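Local coordinates for Esterase/lipase (Uncultured bacterium, PDB 3K6K), which probably hydrolyses carboxylic ester bonds as an alpha/beta-hydrolase fold enzyme related to hormone-sensitive lipase, at residues I83-G88 against S97-L102; T61-G66 against T113-D118; P53-V58 against L106-S111. All coordinates share one frame; numbering follows the deposited sequence.

Contact 1: I83-G88 against S97-L102; sequences ILYFHG and STHLVL
H87 and H99 meet in a buried, wholly non-hydrogen-bonded contact at the C-terminal end of strand 82-86, where the chain leaves the central sheet beneath helix 96-110. The strand and helix are the first two elements of a beta-alpha-beta unit completed by strand 113-117. The clearest interaction is a CH-pi contact: CB of H87 stands 3.7 Å from the centroid of the H99 imidazole, only 6° off the ring normal, so the methylene sits squarely over one face. Beyond it the H87 ring turns its edge toward that imidazole in a tilted edge-to-face pair, with centroids 5.7 Å apart and planes at 55°. H87 reaches this pose with CG placed between its backbone N and carbonyl carbon (chi1 71°), and Y119 stacks on its ring. The backbone of G88 also lies against the H99 imidazole. One turn further along the helix, L102 offers CD2 to the hydroxyl of Y85, 3.7 Å from OH, the two side chains crossing at about a right angle. That hydroxyl is bonded to D156, in the sequence that resembles a GxSxG nucleophile elbow. H87 and G88 open an HGGG sequence, which in relatives of the hormone-sensitive lipase family supplies the oxyanion hole. The chemistry is thus one of shape and ring faces: the Y85 hydroxyl is held by D156 and NE2 of H87 bonds only weakly to S93 O, both outside the two segments, while methylene, methyl and imidazole surfaces fill the join between the helix and the loop after the strand.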
# COMPACT_ATOMS: atom_id res chain seq x y z
N ILE A 83 -0.01 -18.95 -13.40
CA ILE A 83 -0.29 -18.51 -12.05
C ILE A 83 -0.35 -19.75 -11.16
O ILE A 83 -1.12 -20.68 -11.39
CB ILE A 83 -1.67 -17.68 -11.90
CG1 ILE A 83 -1.76 -16.52 -12.90
CG2 ILE A 83 -1.83 -17.19 -10.46
CD1 ILE A 83 -3.11 -15.78 -12.95
N LEU A 84 0.47 -19.78 -10.12
CA LEU A 84 0.40 -20.87 -9.24
C LEU A 84 -0.37 -20.36 -8.02
O LEU A 84 0.13 -19.49 -7.33
CB LEU A 84 1.82 -21.27 -8.83
CG LEU A 84 1.94 -22.37 -7.77
CD1 LEU A 84 1.03 -23.57 -8.21
CD2 LEU A 84 3.40 -22.82 -7.56
N TYR A 85 -1.58 -20.90 -7.79
CA TYR A 85 -2.52 -20.39 -6.78
C TYR A 85 -2.65 -21.25 -5.48
O TYR A 85 -2.87 -22.46 -5.56
CB TYR A 85 -3.92 -20.11 -7.39
CG TYR A 85 -4.77 -19.25 -6.47
CD1 TYR A 85 -5.50 -19.82 -5.43
CD2 TYR A 85 -4.82 -17.84 -6.64
CE1 TYR A 85 -6.24 -18.99 -4.55
CE2 TYR A 85 -5.54 -17.03 -5.80
CZ TYR A 85 -6.26 -17.60 -4.74
OH TYR A 85 -6.97 -16.80 -3.88
N PHE A 86 -2.61 -20.60 -4.32
CA PHE A 86 -2.88 -21.31 -3.08
C PHE A 86 -4.15 -20.76 -2.40
O PHE A 86 -4.23 -19.60 -2.10
CB PHE A 86 -1.69 -21.24 -2.10
CG PHE A 86 -0.37 -21.47 -2.73
CD1 PHE A 86 -0.10 -22.65 -3.43
CD2 PHE A 86 0.65 -20.53 -2.61
CE1 PHE A 86 1.14 -22.87 -3.99
CE2 PHE A 86 1.92 -20.74 -3.18
CZ PHE A 86 2.17 -21.90 -3.87
N HIS A 87 -5.14 -21.62 -2.12
CA HIS A 87 -6.42 -21.18 -1.57
C HIS A 87 -6.30 -20.89 -0.07
O HIS A 87 -5.36 -21.29 0.56
CB HIS A 87 -7.49 -22.28 -1.82
CG HIS A 87 -7.28 -23.50 -0.99
ND1 HIS A 87 -6.60 -24.61 -1.44
CD2 HIS A 87 -7.56 -23.73 0.31
CE1 HIS A 87 -6.56 -25.52 -0.47
NE2 HIS A 87 -7.13 -25.00 0.60
N GLY A 88 -7.26 -20.17 0.48
CA GLY A 88 -7.25 -19.89 1.88
C GLY A 88 -8.23 -20.79 2.57
O GLY A 88 -8.82 -21.72 1.92
N SER A 97 -11.57 -26.43 -5.59
CA SER A 97 -12.99 -26.34 -5.89
C SER A 97 -13.70 -25.21 -5.21
O SER A 97 -14.43 -24.54 -5.87
CB SER A 97 -13.75 -27.65 -5.59
OG SER A 97 -13.26 -28.65 -6.47
N THR A 98 -13.56 -25.05 -3.90
CA THR A 98 -14.17 -23.92 -3.21
C THR A 98 -13.78 -22.54 -3.77
O THR A 98 -14.48 -21.59 -3.47
CB THR A 98 -13.76 -23.85 -1.77
OG1 THR A 98 -12.31 -23.91 -1.69
CG2 THR A 98 -14.39 -24.97 -1.00
N HIS A 99 -12.67 -22.43 -4.52
CA HIS A 99 -12.15 -21.11 -4.92
C HIS A 99 -12.29 -20.89 -6.44
O HIS A 99 -11.95 -19.81 -7.00
CB HIS A 99 -10.72 -20.90 -4.40
CG HIS A 99 -10.67 -20.64 -2.92
ND1 HIS A 99 -10.06 -19.52 -2.38
CD2 HIS A 99 -11.24 -21.29 -1.89
CE1 HIS A 99 -10.21 -19.53 -1.07
NE2 HIS A 99 -10.92 -20.60 -0.74
N LEU A 100 -12.91 -21.88 -7.07
CA LEU A 100 -13.15 -21.77 -8.46
C LEU A 100 -13.67 -20.44 -8.80
O LEU A 100 -13.18 -19.87 -9.79
CB LEU A 100 -14.09 -22.83 -9.00
CG LEU A 100 -13.27 -24.09 -8.96
CD1 LEU A 100 -14.20 -25.28 -9.14
CD2 LEU A 100 -12.25 -24.05 -10.04
N VAL A 101 -14.65 -19.96 -8.06
CA VAL A 101 -15.22 -18.64 -8.27
C VAL A 101 -14.18 -17.53 -8.43
O VAL A 101 -14.27 -16.77 -9.34
CB VAL A 101 -16.34 -18.25 -7.25
CG1 VAL A 101 -15.87 -18.25 -5.86
CG2 VAL A 101 -16.90 -16.94 -7.60
N LEU A 102 -13.20 -17.47 -7.56
CA LEU A 102 -12.18 -16.47 -7.62
C LEU A 102 -11.16 -16.77 -8.76
O LEU A 102 -10.91 -15.89 -9.59
CB LEU A 102 -11.53 -16.35 -6.25
CG LEU A 102 -10.29 -15.45 -6.09
CD1 LEU A 102 -10.36 -14.21 -6.93
CD2 LEU A 102 -10.13 -15.05 -4.63

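Contact 2: T61-G66 against T113-D118; sequences TLTDLG and TLWSLD
W115 is the first residue of 113-118 to meet strand 61-65, and its indole carries most of the contact with L65 and T63. Its CG lies beside the backbone N and anti to the carbonyl carbon (chi1 -62°), and the six-membered ring extends outward to the other strand. L65 comes over one face of that ring: CD2 is 4.1 Å from the centroid, displaced toward the rim, in a CH-pi contact. The other methyl, CD1, packs nearer the base of the indole, 3.5 Å from CE3 of W115 and 3.6 Å from its CB. L65 therefore grips the tryptophan with both branches, the two side chains crossing at about a right angle. At the neighbouring corner of the ring, T63 brings CG2 obliquely to 3.8 Å from CZ3 of W115. The T63 hydroxyl is anti to the backbone N (chi1 177°), which leaves the methyl to make the touch. Further on, L117 adds a looser apolar margin, its CD1 staying 4.9 Å from CB of L65. No hydrogen bond joins the segments, as expected of strands that are not sheet neighbours: their axes pass 8.5 Å apart at 78°, consistent with strong twist at this edge of the sheet. Strand 68-74 runs between them in the sheet order, and W115 also rests on its C70 and R72. The indole NE1 is bonded to H82, while helix 129-145 covers the cluster through A137 and L141, and L65 reaches inward to L84 of strand 82-86.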
# COMPACT_ATOMS: atom_id res chain seq x y z
N THR A 61 -9.03 -28.62 -15.89
CA THR A 61 -8.28 -29.87 -16.03
C THR A 61 -7.77 -30.43 -14.66
O THR A 61 -7.12 -29.72 -13.87
CB THR A 61 -7.21 -29.67 -17.08
OG1 THR A 61 -7.82 -29.17 -18.28
CG2 THR A 61 -6.44 -30.94 -17.37
N LEU A 62 -8.11 -31.67 -14.34
CA LEU A 62 -7.68 -32.24 -13.03
C LEU A 62 -6.25 -32.78 -13.22
O LEU A 62 -6.03 -33.67 -14.04
CB LEU A 62 -8.62 -33.35 -12.51
CG LEU A 62 -10.14 -33.54 -12.85
CD1 LEU A 62 -10.86 -34.36 -11.73
CD2 LEU A 62 -10.97 -32.28 -13.12
N THR A 63 -5.26 -32.21 -12.55
CA THR A 63 -3.90 -32.70 -12.79
C THR A 63 -3.04 -32.72 -11.52
O THR A 63 -3.59 -32.80 -10.41
CB THR A 63 -3.23 -32.01 -14.04
OG1 THR A 63 -1.89 -32.48 -14.16
CG2 THR A 63 -3.18 -30.48 -13.93
N ASP A 64 -1.72 -32.74 -11.69
CA ASP A 64 -0.78 -32.61 -10.57
C ASP A 64 0.43 -31.73 -10.93
O ASP A 64 0.77 -31.54 -12.13
CB ASP A 64 -0.30 -33.99 -10.08
CG ASP A 64 0.86 -34.54 -10.93
OD1 ASP A 64 0.55 -35.07 -12.02
OD2 ASP A 64 2.07 -34.43 -10.52
N LEU A 65 1.08 -31.18 -9.91
CA LEU A 65 2.35 -30.52 -10.12
C LEU A 65 3.24 -31.15 -9.10
O LEU A 65 3.01 -30.96 -7.89
CB LEU A 65 2.30 -29.01 -9.88
CG LEU A 65 1.87 -28.15 -11.05
CD1 LEU A 65 1.39 -26.75 -10.53
CD2 LEU A 65 2.97 -28.01 -12.11
N GLY A 66 4.22 -31.92 -9.59
CA GLY A 66 5.15 -32.61 -8.70
C GLY A 66 4.51 -33.49 -7.63
O GLY A 66 4.99 -33.57 -6.49
N THR A 113 -2.65 -19.58 -17.56
CA THR A 113 -2.99 -20.87 -17.09
C THR A 113 -2.78 -20.83 -15.60
O THR A 113 -1.68 -20.59 -15.12
CB THR A 113 -2.12 -21.95 -17.77
OG1 THR A 113 -2.28 -21.85 -19.19
CG2 THR A 113 -2.50 -23.34 -17.29
N LEU A 114 -3.83 -21.10 -14.85
CA LEU A 114 -3.72 -21.04 -13.42
C LEU A 114 -3.78 -22.47 -12.90
O LEU A 114 -4.54 -23.28 -13.40
CB LEU A 114 -4.85 -20.15 -12.88
CG LEU A 114 -4.98 -20.00 -11.38
CD1 LEU A 114 -5.58 -18.61 -11.02
CD2 LEU A 114 -5.87 -21.13 -10.84
N TRP A 115 -2.99 -22.78 -11.89
CA TRP A 115 -2.87 -24.12 -11.35
C TRP A 115 -3.23 -23.90 -9.91
O TRP A 115 -2.42 -23.36 -9.17
CB TRP A 115 -1.41 -24.57 -11.36
CG TRP A 115 -0.80 -24.63 -12.73
CD1 TRP A 115 -0.42 -23.58 -13.51
CD2 TRP A 115 -0.50 -25.82 -13.50
NE1 TRP A 115 0.09 -24.02 -14.70
CE2 TRP A 115 0.05 -25.39 -14.72
CE3 TRP A 115 -0.67 -27.21 -13.26
CZ2 TRP A 115 0.44 -26.30 -15.74
CZ3 TRP A 115 -0.26 -28.12 -14.25
CH2 TRP A 115 0.29 -27.66 -15.49
N SER A 116 -4.44 -24.32 -9.51
CA SER A 116 -4.88 -24.13 -8.14
C SER A 116 -4.52 -25.35 -7.31
O SER A 116 -5.07 -26.47 -7.50
CB SER A 116 -6.38 -23.76 -8.09
OG SER A 116 -6.80 -23.56 -6.74
N LEU A 117 -3.59 -25.15 -6.41
CA LEU A 117 -2.98 -26.29 -5.75
C LEU A 117 -3.87 -26.85 -4.70
O LEU A 117 -4.41 -26.10 -3.94
CB LEU A 117 -1.66 -25.88 -5.13
CG LEU A 117 -0.86 -27.07 -4.67
CD1 LEU A 117 -0.12 -27.63 -5.90
CD2 LEU A 117 0.11 -26.71 -3.52
N ASP A 118 -4.03 -28.18 -4.64
CA ASP A 118 -4.65 -28.85 -3.46
C ASP A 118 -3.58 -29.21 -2.42
O ASP A 118 -3.41 -30.38 -2.07
CB ASP A 118 -5.47 -30.10 -3.87
CG ASP A 118 -6.66 -30.40 -2.93
OD1 ASP A 118 -6.65 -30.14 -1.71
OD2 ASP A 118 -7.65 -30.90 -3.46

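Contact 3: P53-V58 against L106-S111; sequences PRAEGV and LAKQSS. With SO4 (sulfate ion), chain E.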
# COMPACT_ATOMS: atom_id res chain seq x y z
N PRO A 53 -20.88 -18.53 -9.42
CA PRO A 53 -20.56 -18.71 -10.84
C PRO A 53 -19.05 -18.78 -11.08
O PRO A 53 -18.28 -18.35 -10.22
CB PRO A 53 -21.21 -17.50 -11.50
CG PRO A 53 -21.10 -16.43 -10.48
CD PRO A 53 -21.36 -17.16 -9.14
N ARG A 54 -18.66 -19.37 -12.21
CA ARG A 54 -17.28 -19.62 -12.62
C ARG A 54 -17.07 -18.99 -14.01
O ARG A 54 -18.00 -18.89 -14.79
CB ARG A 54 -17.00 -21.12 -12.65
CG ARG A 54 -17.23 -21.79 -11.33
CD ARG A 54 -17.25 -23.26 -11.49
NE ARG A 54 -17.55 -24.01 -10.26
CZ ARG A 54 -17.51 -25.35 -10.18
NH1 ARG A 54 -17.19 -26.07 -11.27
NH2 ARG A 54 -17.79 -25.97 -9.05
N ALA A 55 -15.88 -18.52 -14.35
CA ALA A 55 -15.81 -17.77 -15.59
C ALA A 55 -16.16 -18.66 -16.81
O ALA A 55 -15.74 -19.83 -16.89
CB ALA A 55 -14.47 -17.05 -15.74
N GLU A 56 -16.96 -18.11 -17.71
CA GLU A 56 -17.37 -18.83 -18.89
C GLU A 56 -16.12 -19.09 -19.67
O GLU A 56 -15.28 -18.21 -19.81
CB GLU A 56 -18.34 -18.00 -19.74
CG GLU A 56 -18.59 -18.55 -21.19
CD GLU A 56 -19.87 -17.94 -21.83
OE1 GLU A 56 -20.50 -18.62 -22.67
OE2 GLU A 56 -20.25 -16.78 -21.48
N GLY A 57 -15.97 -20.32 -20.14
CA GLY A 57 -14.91 -20.63 -21.09
C GLY A 57 -13.63 -21.06 -20.43
O GLY A 57 -12.62 -21.26 -21.13
N VAL A 58 -13.63 -21.15 -19.12
CA VAL A 58 -12.48 -21.61 -18.37
C VAL A 58 -12.58 -23.10 -18.18
O VAL A 58 -13.40 -23.55 -17.45
CB VAL A 58 -12.24 -20.89 -17.00
CG1 VAL A 58 -11.17 -21.52 -16.29
CG2 VAL A 58 -11.88 -19.50 -17.18
N LEU A 106 -9.40 -15.06 -12.18
CA LEU A 106 -7.97 -14.73 -12.34
C LEU A 106 -7.50 -15.28 -13.70
O LEU A 106 -6.84 -14.58 -14.46
CB LEU A 106 -7.18 -15.22 -11.15
CG LEU A 106 -7.52 -14.56 -9.82
CD1 LEU A 106 -6.85 -15.28 -8.64
CD2 LEU A 106 -7.14 -13.07 -9.87
N ALA A 107 -7.84 -16.54 -14.02
CA ALA A 107 -7.38 -17.17 -15.28
C ALA A 107 -7.89 -16.44 -16.57
O ALA A 107 -7.11 -16.08 -17.43
CB ALA A 107 -7.74 -18.66 -15.29
N LYS A 108 -9.20 -16.23 -16.69
CA LYS A 108 -9.77 -15.59 -17.83
C LYS A 108 -9.24 -14.15 -18.08
O LYS A 108 -8.75 -13.85 -19.19
CB LYS A 108 -11.29 -15.56 -17.70
CG LYS A 108 -12.00 -14.95 -18.88
CD LYS A 108 -13.49 -15.25 -18.78
CE LYS A 108 -14.28 -14.74 -19.99
NZ LYS A 108 -14.33 -15.74 -21.14
N GLN A 109 -9.34 -13.28 -17.06
CA GLN A 109 -8.89 -11.88 -17.15
C GLN A 109 -7.35 -11.69 -17.23
O GLN A 109 -6.84 -10.60 -17.53
CB GLN A 109 -9.43 -11.09 -15.98
CG GLN A 109 -10.80 -11.52 -15.58
CD GLN A 109 -11.67 -10.41 -15.13
OE1 GLN A 109 -12.46 -10.57 -14.19
NE2 GLN A 109 -11.57 -9.26 -15.81
N SER A 110 -6.60 -12.73 -16.97
CA SER A 110 -5.17 -12.57 -17.10
C SER A 110 -4.57 -13.34 -18.27
O SER A 110 -3.35 -13.32 -18.44
CB SER A 110 -4.49 -13.01 -15.81
OG SER A 110 -4.87 -14.36 -15.63
N SER A 111 -5.42 -14.01 -19.07
CA SER A 111 -4.96 -14.88 -20.20
C SER A 111 -3.86 -15.87 -19.78
O SER A 111 -2.91 -16.15 -20.54
CB SER A 111 -4.50 -14.05 -21.43
OG SER A 111 -5.57 -13.74 -22.32
S SO4 E . -17.80 -14.34 -16.94
O1 SO4 E . -17.82 -13.53 -15.73
O2 SO4 E . -16.43 -14.33 -17.47
O3 SO4 E . -18.30 -15.65 -16.51
O4 SO4 E . -18.69 -13.86 -17.98
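K108 lies along the turn 55-58, its aliphatic chain packed on one side and its ammonium bonded to the backbone. The close-packed part is apolar: CD of K108 is 3.7 Å from the methyl of A55, and CB of K108 rests 4.0 Å from CG2 of V58. A55 is also tied to the helix by its backbone N, which is bonded to the hydroxyl of T104. The lysine runs extended until its last torsion, where a bend (chi4 88°) swings NZ back to the carbonyl of E56. The resulting hydrogen bond from NZ to E56 O is 3.0 Å long, with the donor tilted 29° from the carbonyl plane. Toward solvent the contact is much looser. The E56 side chain stretches away, leaving OE2 6.0 Å from NZ of K108, opposite charges without contact. A sulfate ion, probably from the crystallisation liquor, sits beside the A55-E56 backbone and the lysine chain. The backbone N of E56 donates to its O3 at 3.0 Å, fairly straight at 154°, whereas K108 meets it with methylene rather than ammonium, CE lying 3.3 Å from O2 of the sulfate. The anion is thus held by a main-chain amide, with the nearby lysine charge probably adding some attraction. The turn, type II from A55 to V58 with G57 at the positive-phi position that favours glycine, packs on K108 near the end of helix 96-110; a Schellman motif at S111 follows, away from the turn. This brings the loop before strand 59-65 against the flank of an alpha/beta-hydrolase helix.

In the fold
Burial decreases from contact 1 to contact 3. Contact 1 lies in the interior, its centre about 7 Å from the centre of the chain; contact 2, partly buried toward the sheet's edge, and contact 3, on the surface, have their centres about 15 and 17 Å out. Contacts 1 and 3 both use helix 96-110, at different turns, 97-102 and 106-111; contacts 1 and 2 share the sheet, since strands 82-86 and 113-117 are hydrogen-bonded neighbours. L106 and A107 of the helix also pack on L114, linking contact 3 to contact 2. The chemistry follows position: imidazole faces near the probable active site, leucine on indole beneath a helix, and a lysine-to-carbonyl bond beside a sulfate at the solvent boundary.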